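Local coordinates for protein histidine kinase (Caulobacter vibrioides, PDB 6TNE) that probably takes part in phosphoryl transfer within a signalling relay, here through the receiver domain of the hybrid kinase CckA, at residues A[38-43]-A[69-74]; A[99-104]-A[111-116]. One frame throughout, in Å; residues are numbered along the deposited sequence. Where two conformers were deposited one is given.

In the fold
The two contacts come one after the other along the chain of a doubly wound receiver domain, in which helices cover both faces of a parallel sheet ordered 2-1-3-4-5. Contact 1 joins the C-terminal ends of two helices, 33-42 and 61-72; contact 2 is the packing of the final helix, 107-118, against the last strand, 98-102, which is an outermost one. Their centres are about 21 Å apart, on opposite sides of the middle of the chain, and their nearest atoms remain about 8 Å from each other. No helix or strand is common to both. Contact 2 involves the strand that leads to Lys103 at the probable phosphorylation site, whereas contact 1 is structural packing between helices.

Contact 1: residues A[38-43]-A[69-74]; sequences IIAEEN and RGYLGT
One face of the Tyr71 ring is laid on the backbone and side-chain stem of Glu41. Glu41 CA stands over the middle of the ring, 3.9 Å from the Tyr71 centroid and only 13° off the ring normal, which makes a CH-pi contact. Farther out, Glu41 CB approaches Tyr71 CE2, and Glu41 CG lies 3.8 Å from Tyr71 CE1. The two side chains run alongside each other in the same direction: with CG of Glu41 anti to its own N (chi1 -176°) and the chain extended beyond, the methylenes track the ring from CA toward the phenol end. There the carboxylate plane is turned 16° from the ring plane, and Glu41 CD comes within 3.8 Å of Tyr71 OH. No hydrogen bond crosses between the segments; the contact rests on packing.

At the root of the ring, Tyr71 CB meets Ala40 twice, 3.5 Å from Ala40 O and 4.1 Å from Ala40 CB. Ala40 is small and buried. The helices are close here, the CA atoms of Glu41 and Tyr71 being 5.6 Å apart. Just past the helix, the side chain of Asn43 folds back on the last turn, where Asn43 ND2 donates a 2.9 Å bond to Ile39 O, its acceptor almost in the amide plane.

The contact joins the C-terminal ends of helices 33-42 and 61-72. A backbone bond between Tyr71 and Gly45 ties the second helix to the loop leaving the first, while Ile39 packs on strands 2-6 and 26-30 and Leu72 reaches Ile47.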
loop_
_atom_site.group_PDB
_atom_site.type_symbol
_atom_site.label_atom_id
_atom_site.label_comp_id
_atom_site.label_asym_id
_atom_site.label_seq_id
_atom_site.Cartn_x
_atom_site.Cartn_y
_atom_site.Cartn_z
ATOM N N ILE A 38 3.850 1.209 12.422
ATOM C CA ILE A 38 3.075 1.809 13.509
ATOM C C ILE A 38 1.638 2.041 13.076
ATOM O O ILE A 38 0.705 1.748 13.818
ATOM C CB ILE A 38 3.773 3.102 13.956
ATOM C CG1 ILE A 38 5.067 2.731 14.665
ATOM C CG2 ILE A 38 2.847 3.983 14.825
ATOM C CD1 ILE A 38 5.955 3.873 14.956
ATOM N N ILE A 39 1.433 2.521 11.832
ATOM C CA ILE A 39 0.074 2.706 11.353
ATOM C C ILE A 39 -0.677 1.384 11.317
ATOM O O ILE A 39 -1.839 1.287 11.730
ATOM C CB ILE A 39 0.075 3.389 9.965
ATOM C CG1 ILE A 39 0.607 4.811 10.069
ATOM C CG2 ILE A 39 -1.331 3.429 9.370
ATOM C CD1 ILE A 39 1.020 5.380 8.728
ATOM N N ALA A 40 -0.008 0.333 10.832
ATOM C CA ALA A 40 -0.651 -0.984 10.756
ATOM C C ALA A 40 -1.035 -1.484 12.136
ATOM O O ALA A 40 -2.152 -1.987 12.326
ATOM C CB ALA A 40 0.269 -1.980 10.039
ATOM N N GLU A 41 -0.141 -1.329 13.117
ATOM C CA GLU A 41 -0.461 -1.782 14.462
ATOM C C GLU A 41 -1.665 -1.036 15.012
ATOM O O GLU A 41 -2.564 -1.634 15.611
ATOM C CB GLU A 41 0.733 -1.584 15.364
ATOM C CG GLU A 41 0.415 -2.137 16.694
ATOM C CD GLU A 41 1.569 -2.087 17.636
ATOM O OE1 GLU A 41 1.481 -2.728 18.707
ATOM O OE2 GLU A 41 2.566 -1.398 17.321
ATOM N N GLU A 42 -1.674 0.288 14.887
ATOM C CA GLU A 42 -2.739 1.106 15.460
ATOM C C GLU A 42 -4.058 0.938 14.731
ATOM O O GLU A 42 -5.109 1.302 15.265
ATOM C CB GLU A 42 -2.310 2.567 15.509
ATOM C CG GLU A 42 -1.147 2.852 16.427
ATOM C CD GLU A 42 -1.427 2.624 17.894
ATOM O OE1 GLU A 42 -0.456 2.550 18.622
ATOM O OE2 GLU A 42 -2.580 2.538 18.306
ATOM N N ASN A 43 -4.030 0.400 13.522
ATOM C CA ASN A 43 -5.232 0.176 12.736
ATOM C C ASN A 43 -5.452 -1.309 12.485
ATOM O O ASN A 43 -6.145 -1.690 11.541
ATOM C CB ASN A 43 -5.152 0.958 11.422
ATOM C CG ASN A 43 -5.228 2.453 11.628
ATOM O OD1 ASN A 43 -6.315 3.013 11.676
ATOM N ND2 ASN A 43 -4.091 3.103 11.751
ATOM N N ARG A 69 2.302 -8.294 8.559
ATOM C CA ARG A 69 1.259 -9.181 8.072
ATOM C C ARG A 69 0.254 -9.537 9.151
ATOM O O ARG A 69 -0.949 -9.580 8.871
ATOM C CB ARG A 69 1.913 -10.458 7.505
ATOM C CG ARG A 69 1.036 -11.371 6.658
ATOM C CD ARG A 69 -0.029 -10.583 5.961
ATOM N NE ARG A 69 -0.210 -10.927 4.553
ATOM C CZ ARG A 69 -1.272 -10.524 3.879
ATOM N NH1 ARG A 69 -1.429 -10.838 2.586
ATOM N NH2 ARG A 69 -2.167 -9.784 4.522
ATOM N N GLY A 70 0.724 -9.782 10.378
ATOM C CA GLY A 70 -0.195 -10.096 11.476
ATOM C C GLY A 70 -1.206 -8.974 11.736
ATOM O O GLY A 70 -2.399 -9.217 11.925
ATOM N N TYR A 71 -0.749 -7.699 11.705
ATOM C CA TYR A 71 -1.682 -6.586 11.923
ATOM C C TYR A 71 -2.630 -6.447 10.747
ATOM O O TYR A 71 -3.763 -5.988 10.913
ATOM C CB TYR A 71 -0.906 -5.272 12.100
ATOM C CG TYR A 71 0.095 -5.317 13.201
ATOM C CD1 TYR A 71 -0.253 -5.767 14.491
ATOM C CD2 TYR A 71 1.380 -4.867 12.967
ATOM C CE1 TYR A 71 0.695 -5.746 15.527
ATOM C CE2 TYR A 71 2.333 -4.857 13.988
ATOM C CZ TYR A 71 1.979 -5.357 15.241
ATOM O OH TYR A 71 2.920 -5.344 16.235
ATOM N N LEU A 72 -2.150 -6.804 9.538
ATOM C CA LEU A 72 -2.951 -6.713 8.328
ATOM C C LEU A 72 -3.969 -7.843 8.202
ATOM O O LEU A 72 -4.923 -7.715 7.424
ATOM C CB LEU A 72 -2.035 -6.701 7.099
ATOM C CG LEU A 72 -1.127 -5.479 7.038
ATOM C CD1 LEU A 72 -0.098 -5.691 5.926
ATOM C CD2 LEU A 72 -1.976 -4.257 6.725
ATOM N N GLY A 73 -3.791 -8.951 8.905
ATOM C CA GLY A 73 -4.742 -10.043 8.776
ATOM C C GLY A 73 -4.655 -10.591 7.370
ATOM O O GLY A 73 -3.566 -10.799 6.844
ATOM N N THR A 74 -5.812 -10.817 6.752
ATOM C CA THR A 74 -5.850 -11.339 5.395
ATOM C C THR A 74 -5.901 -10.242 4.334
ATOM O O THR A 74 -6.194 -10.538 3.168
ATOM C CB THR A 74 -7.035 -12.284 5.245
ATOM O OG1 THR A 74 -8.239 -11.543 5.479
ATOM C CG2 THR A 74 -6.917 -13.438 6.250
#

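Contact 2: residues A[99-104]-A[111-116]; sequences TFLPKP and AERVKQ
Residues 99-102 of strand 98-102 and residues 111-116 of helix 107-118 have their nearest CA atoms at Leu101 and Arg113, 8.5 Å apart, a separation that side chains and water must bridge. Arg113 spans it. Its chain bends at chi2 (-69°) and brings the guanidinium over Leu101, whose CD1 sits on one face, off toward the rim, 3.7 Å from Arg113 NH2. The edge of the same group turns to the strand's polar atoms. Phe100 O lies near the guanidinium plane, 3.8 Å from Arg113 NH1, and one water makes a clear link. This water, also in that plane, accepts from Arg113 NH1 at 3.0 Å and is hydrogen-bonded to Thr99 OG1 at 2.9 Å. A second water lies between Arg113 NH2 and Phe100 O, implausibly close to both, and a bridge there is doubtful. The guanidinium therefore has a methyl group on one face and a water at its edge.

Leu101 also packs on Thr109 and Leu110, while Val114 packs on Leu49 and Ile51 of strand 49-53. Beyond the strand Lys103 forms salt bridges with Glu7 and Asp53. A lysine before a cis-proline, here Pro104, reaching acidic residues at the strand ends, is characteristic of CheY-like receiver domains, where such residues form the phosphorylation site; Asp53 is probably the phosphoryl acceptor.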
loop_
_atom_site.group_PDB
_atom_site.type_symbol
_atom_site.label_atom_id
_atom_site.label_comp_id
_atom_site.label_asym_id
_atom_site.label_seq_id
_atom_site.Cartn_x
_atom_site.Cartn_y
_atom_site.Cartn_z
ATOM N N THR A 99 0.408 -9.127 -4.879
ATOM C CA THR A 99 0.403 -8.738 -6.281
ATOM C C THR A 99 1.493 -7.708 -6.526
ATOM O O THR A 99 2.084 -7.150 -5.572
ATOM C CB THR A 99 -0.973 -8.196 -6.715
ATOM O OG1 THR A 99 -1.269 -7.004 -5.992
ATOM C CG2 THR A 99 -2.096 -9.204 -6.551
ATOM N N PHE A 100 1.694 -7.346 -7.795
ATOM C CA PHE A 100 2.801 -6.490 -8.236
ATOM C C PHE A 100 2.360 -5.634 -9.402
ATOM O O PHE A 100 1.969 -6.187 -10.444
ATOM C CB PHE A 100 3.951 -7.335 -8.733
ATOM C CG PHE A 100 4.430 -8.307 -7.751
ATOM C CD1 PHE A 100 3.873 -9.569 -7.675
ATOM C CD2 PHE A 100 5.467 -7.967 -6.894
ATOM C CE1 PHE A 100 4.317 -10.489 -6.763
ATOM C CE2 PHE A 100 5.918 -8.884 -5.972
ATOM C CZ PHE A 100 5.343 -10.150 -5.918
ATOM N N LEU A 101 2.517 -4.319 -9.263
ATOM C CA LEU A 101 2.121 -3.356 -10.298
ATOM C C LEU A 101 3.362 -2.541 -10.635
ATOM O O LEU A 101 3.981 -1.961 -9.735
ATOM C CB LEU A 101 0.980 -2.455 -9.803
ATOM C CG LEU A 101 0.355 -1.359 -10.689
ATOM C CD1 LEU A 101 -0.402 -2.044 -11.799
ATOM C CD2 LEU A 101 -0.561 -0.372 -9.914
ATOM N N PRO A 102 3.796 -2.495 -11.896
ATOM C CA PRO A 102 5.012 -1.735 -12.203
ATOM C C PRO A 102 4.760 -0.235 -12.133
ATOM O O PRO A 102 3.691 0.271 -12.480
ATOM C CB PRO A 102 5.354 -2.173 -13.639
ATOM C CG PRO A 102 4.047 -2.528 -14.216
ATOM C CD PRO A 102 3.228 -3.144 -13.083
ATOM N N LYS A 103 5.796 0.504 -11.742
ATOM C CA LYS A 103 5.884 1.944 -11.923
ATOM C C LYS A 103 6.514 2.255 -13.277
ATOM O O LYS A 103 7.322 1.474 -13.787
ATOM C CB LYS A 103 6.733 2.550 -10.813
ATOM C CG LYS A 103 6.013 2.627 -9.462
ATOM C CD LYS A 103 6.653 3.652 -8.511
ATOM C CE LYS A 103 7.378 2.985 -7.421
ATOM N NZ LYS A 103 8.066 3.956 -6.511
ATOM N N PRO A 104 6.179 3.398 -13.896
ATOM C CA PRO A 104 5.243 4.429 -13.425
ATOM C C PRO A 104 3.805 3.941 -13.387
ATOM O O PRO A 104 3.396 3.193 -14.275
ATOM C CB PRO A 104 5.392 5.542 -14.467
ATOM C CG PRO A 104 5.972 4.858 -15.664
ATOM C CD PRO A 104 6.844 3.793 -15.154
ATOM N N ALA A 111 -6.501 1.867 -10.076
ATOM C CA ALA A 111 -7.869 1.781 -9.570
ATOM C C ALA A 111 -8.506 0.429 -9.894
ATOM O O ALA A 111 -9.224 -0.155 -9.067
ATOM C CB ALA A 111 -8.691 2.944 -10.116
ATOM N N GLU A 112 -8.270 -0.079 -11.099
ATOM C CA GLU A 112 -8.787 -1.392 -11.468
ATOM C C GLU A 112 -8.252 -2.480 -10.533
ATOM O O GLU A 112 -9.008 -3.347 -10.091
ATOM C CB GLU A 112 -8.346 -1.663 -12.892
ATOM C CG GLU A 112 -8.686 -2.972 -13.490
ATOM C CD GLU A 112 -8.415 -2.952 -14.995
ATOM O OE1 GLU A 112 -8.942 -3.823 -15.711
ATOM O OE2 GLU A 112 -7.674 -2.057 -15.459
ATOM N N ARG A 113 -6.940 -2.479 -10.270
ATOM C CA ARG A 113 -6.348 -3.501 -9.397
ATOM C C ARG A 113 -6.812 -3.360 -7.954
ATOM O O ARG A 113 -7.056 -4.363 -7.282
ATOM C CB ARG A 113 -4.825 -3.437 -9.443
ATOM C CG ARG A 113 -4.240 -3.574 -10.815
ATOM C CD ARG A 113 -4.393 -4.953 -11.429
ATOM N NE ARG A 113 -3.370 -5.044 -12.464
ATOM C CZ ARG A 113 -2.096 -5.312 -12.194
ATOM N NH1 ARG A 113 -1.709 -5.547 -10.929
ATOM N NH2 ARG A 113 -1.202 -5.333 -13.175
ATOM N N VAL A 114 -6.965 -2.133 -7.469
ATOM C CA VAL A 114 -7.470 -1.960 -6.109
ATOM C C VAL A 114 -8.869 -2.552 -6.018
ATOM O O VAL A 114 -9.208 -3.298 -5.088
ATOM C CB VAL A 114 -7.477 -0.470 -5.732
ATOM C CG1 VAL A 114 -8.282 -0.228 -4.480
ATOM C CG2 VAL A 114 -6.056 0.037 -5.547
ATOM N N LYS A 115 -9.709 -2.210 -6.995
ATOM C CA LYS A 115 -11.072 -2.731 -7.004
ATOM C C LYS A 115 -11.092 -4.260 -7.053
ATOM O O LYS A 115 -11.855 -4.913 -6.322
ATOM C CB LYS A 115 -11.788 -2.164 -8.228
ATOM C CG LYS A 115 -13.289 -2.411 -8.233
ATOM C CD LYS A 115 -13.994 -1.495 -9.240
ATOM C CE LYS A 115 -14.239 -2.196 -10.547
ATOM N NZ LYS A 115 -15.403 -3.130 -10.442
ATOM N N GLN A 116 -10.268 -4.853 -7.913
ATOM C CA GLN A 116 -10.218 -6.307 -8.016
ATOM C C GLN A 116 -9.824 -6.947 -6.688
ATOM O O GLN A 116 -10.469 -7.895 -6.228
ATOM C CB GLN A 116 -9.227 -6.672 -9.119
ATOM C CG GLN A 116 -9.414 -8.021 -9.714
ATOM C CD GLN A 116 -8.687 -9.058 -8.933
ATOM O OE1 GLN A 116 -7.507 -8.890 -8.616
ATOM N NE2 GLN A 116 -9.384 -10.144 -8.589
HETATM O O HOH W 1 -2.898 -5.973 -8.222
HETATM O O HOH W 2 0.799 -6.624 -12.662
#